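PDB 2YCD: glutathione s-transferase from Agrobacterium tumefaciens, which probably catalyses the conjugation of glutathione to electrophilic compounds, possibly including herbicides, as a member of a novel bacterial glutathione transferase class. Local coordinates for residues P15-T20 with W40-V45; I89-A94 with G99-D104. One frame throughout, in Å; residues are numbered along the deposited sequence. Where two conformers were deposited one is given.

From the N terminus, the chain enters strand 18-22, runs through a loop and forms helix 35-45. Contact 1 closes this first loop, inside the thioredoxin-like N-terminal domain. Strands 50-54, 75-78 and 81-84 follow before helix 86-96. Contact 2 then closes a short turn, where the chain leaves helix 86-96 for helix 105-135 of the helical domain. The two contacts lie in series and neither nest nor cross. Their centres are about 13 Å apart, and they touch through helix 35-45. Leu42 CD2 meets Ile93 CD1 at 3.6 Å, and Val45 CG1 lies against Leu100 CD1. Sheet, two helices and interdomain linker are thus packed in sequence.

Contact 1: P15-T20 with W40-V45; sequences PNPTIT and WALEEV
Glu44 OE2 is held by two groups on the part of helix 35-45 turned away from the sheet, while Leu42 of the same helix meets Pro17 and Ile19. One group is the indole of Trp40, with NE1 giving its N-H to Glu44 OE2 at 3.0 Å. The bond is bent, at 145° at the hydrogen. It uses the anti lone pair of OE2, and the oxygen is tilted 19° out of the indole plane. The second group is Arg210, which forms a salt bridge to the same oxygen; this bridge and the packing of the indole, on helix 176-185 and edge-to-face with Phe213, tie the helix to the C-terminal domain.

Between residues 15-20 and 40-45 the contact is entirely apolar. Leu42 has its CG trans to the carbonyl carbon, chi1 -66°, and sends its two methyls to two different partners. Leu42 CD2 reaches Pro17 CG at 4.1 Å. The leucine and the proline ring lie alongside one another, pointing opposite ways. Leu42 CD1 faces Ile19 CG2 more loosely, at 4.5 Å, for one of the two conformers of Ile19.

Strand 18-22, helix 35-45 and strand 50-54 form the beta-alpha-beta unit of the thioredoxin-like fold. Backbone hydrogen bonds of Ile19 with His50 and Arg52 join its two parallel strands. Bound S-(p-nitrobenzyl)glutathione lies about 11 Å from the side chain of Ile19, too far for direct contact.

No hydrogen bond crosses between the two segments, so they meet by buried aliphatic packing of one leucine against Pro17 and Ile19. Charged side chains of the helix bond elsewhere, Glu44 to Arg210 and Glu43 to Arg215, both by salt bridges.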
ATOM      1  N   PRO A  15     -24.418  11.930   9.299  1.00 31.03           N
ATOM      2  CA  PRO A  15     -24.964  10.714   8.693  1.00 20.75           C
ATOM      3  C   PRO A  15     -23.998   9.537   8.807  1.00 18.32           C
ATOM      4  O   PRO A  15     -22.792   9.697   8.606  1.00 20.95           O
ATOM      5  CB  PRO A  15     -25.141  11.117   7.232  1.00 31.96           C
ATOM      6  CG  PRO A  15     -24.106  12.136   6.999  1.00 23.55           C
ATOM      7  CD  PRO A  15     -23.939  12.888   8.290  1.00 37.95           C
ATOM      8  N   ASN A  16     -24.528   8.365   9.137  1.00 11.79           N
ATOM      9  CA  ASN A  16     -23.775   7.114   9.064  1.00 11.19           C
ATOM     10  C   ASN A  16     -23.188   6.934   7.667  1.00  9.80           C
ATOM     11  O   ASN A  16     -23.812   7.316   6.687  1.00 10.99           O
ATOM     12  CB  ASN A  16     -24.728   5.944   9.310  1.00 10.46           C
ATOM     13  CG  ASN A  16     -25.339   5.944  10.702  1.00 11.78           C
ATOM     14  OD1 ASN A  16     -24.812   6.538  11.652  1.00 12.91           O
ATOM     15  ND2 ASN A  16     -26.469   5.260  10.824  1.00 11.77           N
ATOM     16  N   PRO A  17     -21.994   6.339   7.570  1.00 10.08           N
ATOM     17  CA  PRO A  17     -21.435   6.039   6.256  1.00  9.43           C
ATOM     18  C   PRO A  17     -22.039   4.765   5.645  1.00  8.83           C
ATOM     19  O   PRO A  17     -22.601   3.909   6.348  1.00  9.68           O
ATOM     20  CB  PRO A  17     -19.950   5.832   6.564  1.00 10.90           C
ATOM     21  CG  PRO A  17     -19.957   5.228   7.923  1.00 10.61           C
ATOM     22  CD  PRO A  17     -21.089   5.937   8.662  1.00  9.66           C
ATOM     23  N   THR A  18     -21.935   4.679   4.321  1.00  9.32           N
ATOM     24  CA  THR A  18     -22.374   3.529   3.549  1.00  9.08           C
ATOM     25  C   THR A  18     -21.168   2.965   2.786  1.00  9.69           C
ATOM     26  O   THR A  18     -20.443   3.711   2.129  1.00 10.31           O
ATOM     27  CB  THR A  18     -23.472   3.916   2.541  1.00  9.87           C
ATOM     28  OG1 THR A  18     -24.597   4.417   3.274  1.00 11.38           O
ATOM     29  CG2 THR A  18     -23.897   2.700   1.714  1.00 12.32           C
ATOM     30  N   ILE A  19     -20.946   1.662   2.897  1.00  8.73           N
ATOM     31  CA  ILE A  19     -19.842   1.026   2.194  0.69  9.14           C
ATOM     32  C   ILE A  19     -20.334   0.027   1.159  1.00  9.04           C
ATOM     33  O   ILE A  19     -21.380  -0.610   1.335  1.00 11.05           O
ATOM     34  CB  ILE A  19     -18.864   0.362   3.161  0.69 12.35           C
ATOM     35  CG1 ILE A  19     -19.498  -0.844   3.825  0.69  8.19           C
ATOM     36  CG2 ILE A  19     -18.352   1.395   4.197  0.69 10.79           C
ATOM     37  CD1 ILE A  19     -18.521  -1.614   4.708  0.69 11.89           C
ATOM     38  N   THR A  20     -19.612  -0.095   0.061  1.00  9.34           N
ATOM     39  CA  THR A  20     -19.986  -1.089  -0.944  1.00 10.06           C
ATOM     40  C   THR A  20     -19.304  -2.418  -0.667  1.00  9.60           C
ATOM     41  O   THR A  20     -18.150  -2.467  -0.202  1.00 12.05           O
ATOM     42  CB  THR A  20     -19.644  -0.632  -2.363  1.00 10.24           C
ATOM     43  OG1 THR A  20     -18.262  -0.240  -2.397  1.00 11.75           O
ATOM     44  CG2 THR A  20     -20.542   0.542  -2.809  1.00 13.96           C
ATOM     45  N   TRP A  40     -14.576  -3.771  10.474  1.00  7.36           N
ATOM     46  CA  TRP A  40     -13.937  -3.943  11.771  1.00  7.35           C
ATOM     47  C   TRP A  40     -13.562  -2.585  12.390  1.00  6.43           C
ATOM     48  O   TRP A  40     -13.837  -2.324  13.580  1.00  7.50           O
ATOM     49  CB  TRP A  40     -12.730  -4.875  11.588  1.00  7.13           C
ATOM     50  CG  TRP A  40     -11.998  -5.289  12.861  1.00  6.09           C
ATOM     51  CD1 TRP A  40     -12.339  -4.982  14.162  1.00  6.58           C
ATOM     52  CD2 TRP A  40     -10.814  -6.089  12.934  1.00  7.77           C
ATOM     53  NE1 TRP A  40     -11.420  -5.545  15.033  1.00  7.89           N
ATOM     54  CE2 TRP A  40     -10.471  -6.216  14.303  1.00  8.37           C
ATOM     55  CE3 TRP A  40      -9.986  -6.684  11.966  1.00  7.97           C
ATOM     56  CZ2 TRP A  40      -9.342  -6.932  14.731  1.00  7.60           C
ATOM     57  CZ3 TRP A  40      -8.872  -7.404  12.389  1.00  8.90           C
ATOM     58  CH2 TRP A  40      -8.561  -7.526  13.764  1.00  9.42           C
ATOM     59  N   ALA A  41     -12.994  -1.681  11.594  1.00  7.32           N
ATOM     60  CA  ALA A  41     -12.682  -0.347  12.094  1.00  8.19           C
ATOM     61  C   ALA A  41     -13.933   0.379  12.595  1.00  8.12           C
ATOM     62  O   ALA A  41     -13.920   1.005  13.672  1.00  8.41           O
ATOM     63  CB  ALA A  41     -11.967   0.477  11.018  1.00  7.70           C
ATOM     64  N   LEU A  42     -15.004   0.344  11.802  1.00  8.38           N
ATOM     65  CA  LEU A  42     -16.269   0.971  12.227  1.00  8.44           C
ATOM     66  C   LEU A  42     -16.787   0.374  13.534  1.00  7.90           C
ATOM     67  O   LEU A  42     -17.242   1.107  14.415  1.00  9.33           O
ATOM     68  CB  LEU A  42     -17.320   0.873  11.114  1.00  7.90           C
ATOM     69  CG  LEU A  42     -16.975   1.674   9.849  1.00  8.56           C
ATOM     70  CD1 LEU A  42     -17.785   1.201   8.648  1.00 10.67           C
ATOM     71  CD2 LEU A  42     -17.173   3.178  10.080  1.00  9.56           C
ATOM     72  N   GLU A  43     -16.710  -0.944  13.671  1.00  8.75           N
ATOM     73  CA  GLU A  43     -17.155  -1.570  14.916  1.00  9.03           C
ATOM     74  C   GLU A  43     -16.272  -1.224  16.120  1.00  8.76           C
ATOM     75  O   GLU A  43     -16.790  -1.052  17.232  1.00 10.93           O
ATOM     76  CB  GLU A  43     -17.289  -3.079  14.731  1.00  9.40           C
ATOM     77  CG  GLU A  43     -18.483  -3.486  13.835  1.00  7.70           C
ATOM     78  CD  GLU A  43     -19.826  -3.194  14.484  1.00 11.28           C
ATOM     79  OE1 GLU A  43     -19.869  -2.863  15.682  1.00 12.27           O
ATOM     80  OE2 GLU A  43     -20.848  -3.308  13.772  1.00 15.92           O
ATOM     81  N   GLU A  44     -14.966  -1.082  15.906  1.00  9.87           N
ATOM     82  CA  GLU A  44     -14.056  -0.711  17.004  1.00  9.28           C
ATOM     83  C   GLU A  44     -14.380   0.678  17.540  1.00 11.31           C
ATOM     84  O   GLU A  44     -14.289   0.904  18.745  1.00 13.37           O
ATOM     85  CB  GLU A  44     -12.577  -0.785  16.571  1.00  9.20           C
ATOM     86  CG  GLU A  44     -12.045  -2.210  16.404  1.00  8.59           C
ATOM     87  CD  GLU A  44     -11.700  -2.913  17.719  1.00 10.56           C
ATOM     88  OE1 GLU A  44     -11.600  -2.235  18.773  1.00 12.84           O
ATOM     89  OE2 GLU A  44     -11.525  -4.142  17.677  1.00  9.36           O
ATOM     90  N   VAL A  45     -14.767   1.596  16.657  1.00 10.87           N
ATOM     91  CA  VAL A  45     -15.054   2.963  17.099  1.00 11.53           C
ATOM     92  C   VAL A  45     -16.538   3.170  17.447  1.00 12.60           C
ATOM     93  O   VAL A  45     -16.916   4.242  17.938  1.00 14.99           O
ATOM     94  CB  VAL A  45     -14.550   4.042  16.095  1.00 11.14           C
ATOM     95  CG1 VAL A  45     -13.047   3.858  15.808  1.00 14.46           C
ATOM     96  CG2 VAL A  45     -15.354   4.033  14.797  1.00 10.88           C
TER

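Contact 2: I89-A94 with G99-D104; sequences IVMHIA and GLLPED
Leu100 and Leu101 both turn CG opposite their own carbonyl carbon, with chi1 -71° and -76°, and both point toward Ala94 on helix 86-96. The small side chain of Ala94 is met by both leucines. Its CB lies 3.7 Å from Leu100 CB. The same methyl is also 3.7 Å from Leu101 CG. Leu101 CD1 extends past it and comes to 3.9 Å from the carbonyl oxygen of Ala94.

Met91, one turn earlier, widens the apolar patch. Its CB points away from the linker, but the chain bends back. In one of its two conformers SD approaches Leu101 CD1 at 4.3 Å. On the Leu100 side, Ile93 CG2 makes a looser contact with Leu100 CD1.

This is the passage between the two domains of a glutathione transferase. Helix 86-96 closes the thioredoxin-like domain, and residues 99-104 carry the chain to helix 105-135. Asp104 is the N-cap of that helix, its OD2 accepting from Arg107 N. Leu101 packs on Arg108 and Thr111 of the same helix, and Leu100 lies against Ile179 of helix 176-185. On the dimer side, Met91 touches Phe116 of the second subunit.

No direct hydrogen bond joins the segments, but a water bridges them. It lies 2.8 Å from Ala94 O, to which it can donate, though other acceptors compete for its protons. The same water accepts from Leu100 N at 2.9 Å.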
ATOM      1  N   ILE A  89      -9.636   4.307   3.881  1.00  6.56           N
ATOM      2  CA  ILE A  89     -10.928   4.338   4.564  1.00  8.25           C
ATOM      3  C   ILE A  89     -10.716   4.063   6.055  1.00  6.53           C
ATOM      4  O   ILE A  89     -11.212   4.801   6.916  1.00  7.51           O
ATOM      5  CB  ILE A  89     -11.920   3.343   3.914  1.00  6.52           C
ATOM      6  CG1 ILE A  89     -12.260   3.778   2.477  1.00  8.61           C
ATOM      7  CG2 ILE A  89     -13.214   3.267   4.756  1.00  8.52           C
ATOM      8  CD1 ILE A  89     -12.921   2.658   1.659  1.00  8.92           C
ATOM      9  N   VAL A  90      -9.945   3.026   6.365  1.00  7.37           N
ATOM     10  CA  VAL A  90      -9.543   2.773   7.744  1.00  8.04           C
ATOM     11  C   VAL A  90      -8.811   3.970   8.342  1.00  7.56           C
ATOM     12  O   VAL A  90      -9.137   4.387   9.460  1.00  8.66           O
ATOM     13  CB  VAL A  90      -8.735   1.474   7.853  1.00  8.82           C
ATOM     14  CG1 VAL A  90      -8.111   1.327   9.233  1.00  9.10           C
ATOM     15  CG2 VAL A  90      -9.637   0.264   7.529  1.00  8.61           C
ATOM     16  N   MET A  91      -7.907   4.592   7.580  1.00  7.95           N
ATOM     17  CA  MET A  91      -7.214   5.787   8.065  0.79  9.35           C
ATOM     18  C   MET A  91      -8.194   6.893   8.453  1.00  9.22           C
ATOM     19  O   MET A  91      -8.091   7.491   9.522  1.00  9.70           O
ATOM     20  CB  MET A  91      -6.239   6.305   7.004  0.79 10.44           C
ATOM     21  CG  MET A  91      -5.376   7.452   7.497  0.79 10.00           C
ATOM     22  SD  MET A  91      -4.157   6.921   8.710  0.79 10.19           S
ATOM     23  CE  MET A  91      -2.857   6.349   7.627  0.79 15.23           C
ATOM     24  N   HIS A  92      -9.146   7.172   7.570  1.00  8.15           N
ATOM     25  CA  HIS A  92     -10.136   8.220   7.816  1.00  9.54           C
ATOM     26  C   HIS A  92     -10.967   7.965   9.063  1.00  9.47           C
ATOM     27  O   HIS A  92     -11.176   8.880   9.882  1.00 11.13           O
ATOM     28  CB  HIS A  92     -11.042   8.393   6.588  1.00 10.02           C
ATOM     29  CG  HIS A  92     -12.132   9.406   6.770  1.00  9.83           C
ATOM     30  ND1 HIS A  92     -11.889  10.762   6.794  1.00 14.35           N
ATOM     31  CD2 HIS A  92     -13.466   9.255   6.946  1.00 13.89           C
ATOM     32  CE1 HIS A  92     -13.033  11.407   6.954  1.00 16.66           C
ATOM     33  NE2 HIS A  92     -14.001  10.519   7.061  1.00 15.35           N
ATOM     34  N   ILE A  93     -11.439   6.738   9.213  1.00  9.09           N
ATOM     35  CA  ILE A  93     -12.184   6.343  10.406  1.00 10.23           C
ATOM     36  C   ILE A  93     -11.319   6.554  11.656  1.00 11.65           C
ATOM     37  O   ILE A  93     -11.784   7.121  12.658  1.00 12.43           O
ATOM     38  CB  ILE A  93     -12.639   4.872  10.287  1.00  8.71           C
ATOM     39  CG1 ILE A  93     -13.645   4.734   9.136  1.00 10.35           C
ATOM     40  CG2 ILE A  93     -13.287   4.379  11.608  1.00 10.72           C
ATOM     41  CD1 ILE A  93     -13.854   3.293   8.621  1.00  9.85           C
ATOM     42  N   ALA A  94     -10.067   6.117  11.589  1.00 10.98           N
ATOM     43  CA  ALA A  94      -9.147   6.205  12.719  1.00 11.96           C
ATOM     44  C   ALA A  94      -8.763   7.643  13.071  1.00 14.21           C
ATOM     45  O   ALA A  94      -8.403   7.922  14.219  1.00 16.89           O
ATOM     46  CB  ALA A  94      -7.888   5.404  12.426  1.00 13.04           C
ATOM     47  N   GLY A  99      -9.465   5.547  19.570  1.00 20.50           N
ATOM     48  CA  GLY A  99      -9.288   4.125  19.792  1.00 23.54           C
ATOM     49  C   GLY A  99      -8.548   3.333  18.731  1.00 22.72           C
ATOM     50  O   GLY A  99      -8.317   2.132  18.907  1.00 26.29           O
ATOM     51  N   LEU A 100      -8.179   3.981  17.633  1.00 14.63           N
ATOM     52  CA  LEU A 100      -7.456   3.294  16.559  1.00 12.38           C
ATOM     53  C   LEU A 100      -6.101   3.918  16.203  1.00 11.80           C
ATOM     54  O   LEU A 100      -5.300   3.295  15.501  1.00 11.66           O
ATOM     55  CB  LEU A 100      -8.326   3.197  15.302  1.00 10.26           C
ATOM     56  CG  LEU A 100      -9.514   2.219  15.388  1.00 12.31           C
ATOM     57  CD1 LEU A 100     -10.297   2.181  14.092  1.00 13.53           C
ATOM     58  CD2 LEU A 100      -9.049   0.821  15.767  1.00 13.24           C
ATOM     59  N   LEU A 101      -5.859   5.149  16.654  1.00 13.92           N
ATOM     60  CA  LEU A 101      -4.561   5.802  16.486  1.00 15.02           C
ATOM     61  C   LEU A 101      -4.186   6.451  17.810  1.00 18.52           C
ATOM     62  O   LEU A 101      -5.035   7.050  18.467  1.00 21.16           O
ATOM     63  CB  LEU A 101      -4.621   6.849  15.370  1.00 16.53           C
ATOM     64  CG  LEU A 101      -4.614   6.372  13.917  1.00 20.25           C
ATOM     65  CD1 LEU A 101      -4.770   7.549  12.959  1.00 23.30           C
ATOM     66  CD2 LEU A 101      -3.346   5.572  13.580  1.00 22.13           C
ATOM     67  N   PRO A 102      -2.928   6.303  18.235  1.00 17.07           N
ATOM     68  CA  PRO A 102      -2.574   6.948  19.503  1.00 18.32           C
ATOM     69  C   PRO A 102      -2.463   8.461  19.339  1.00 17.96           C
ATOM     70  O   PRO A 102      -2.286   8.977  18.230  1.00 18.85           O
ATOM     71  CB  PRO A 102      -1.231   6.312  19.861  1.00 22.19           C
ATOM     72  CG  PRO A 102      -0.645   5.898  18.534  1.00 21.32           C
ATOM     73  CD  PRO A 102      -1.814   5.529  17.661  1.00 15.08           C
ATOM     74  N   GLU A 103      -2.599   9.171  20.455  1.00 26.12           N
ATOM     75  CA  GLU A 103      -2.515  10.627  20.457  1.00 32.99           C
ATOM     76  C   GLU A 103      -1.078  11.137  20.317  1.00 19.91           C
ATOM     77  O   GLU A 103      -0.830  12.124  19.624  1.00 29.32           O
ATOM     78  CB  GLU A 103      -3.157  11.190  21.727  1.00 41.82           C
ATOM     79  CG  GLU A 103      -4.654  10.928  21.819  1.00 55.01           C
ATOM     80  CD  GLU A 103      -5.425  11.535  20.657  1.00 48.36           C
ATOM     81  OE1 GLU A 103      -4.896  12.461  20.004  1.00 60.67           O
ATOM     82  OE2 GLU A 103      -6.561  11.085  20.395  1.00 65.21           O
ATOM     83  N   ASP A 104      -0.140  10.459  20.967  1.00 20.58           N
ATOM     84  CA  ASP A 104       1.257  10.872  20.893  1.00 21.23           C
ATOM     85  C   ASP A 104       1.737  10.826  19.448  1.00 27.86           C
ATOM     86  O   ASP A 104       1.553   9.814  18.755  1.00 21.22           O
ATOM     87  CB  ASP A 104       2.127   9.977  21.760  1.00 24.81           C
ATOM     88  CG  ASP A 104       3.601  10.292  21.613  1.00 49.24           C
ATOM     89  OD1 ASP A 104       4.089  11.191  22.334  1.00 59.64           O
ATOM     90  OD2 ASP A 104       4.268   9.649  20.775  1.00 38.73           O
TER
HETATM   91  O   HOH W   1      -8.415   6.734  16.709  1.00 17.76           O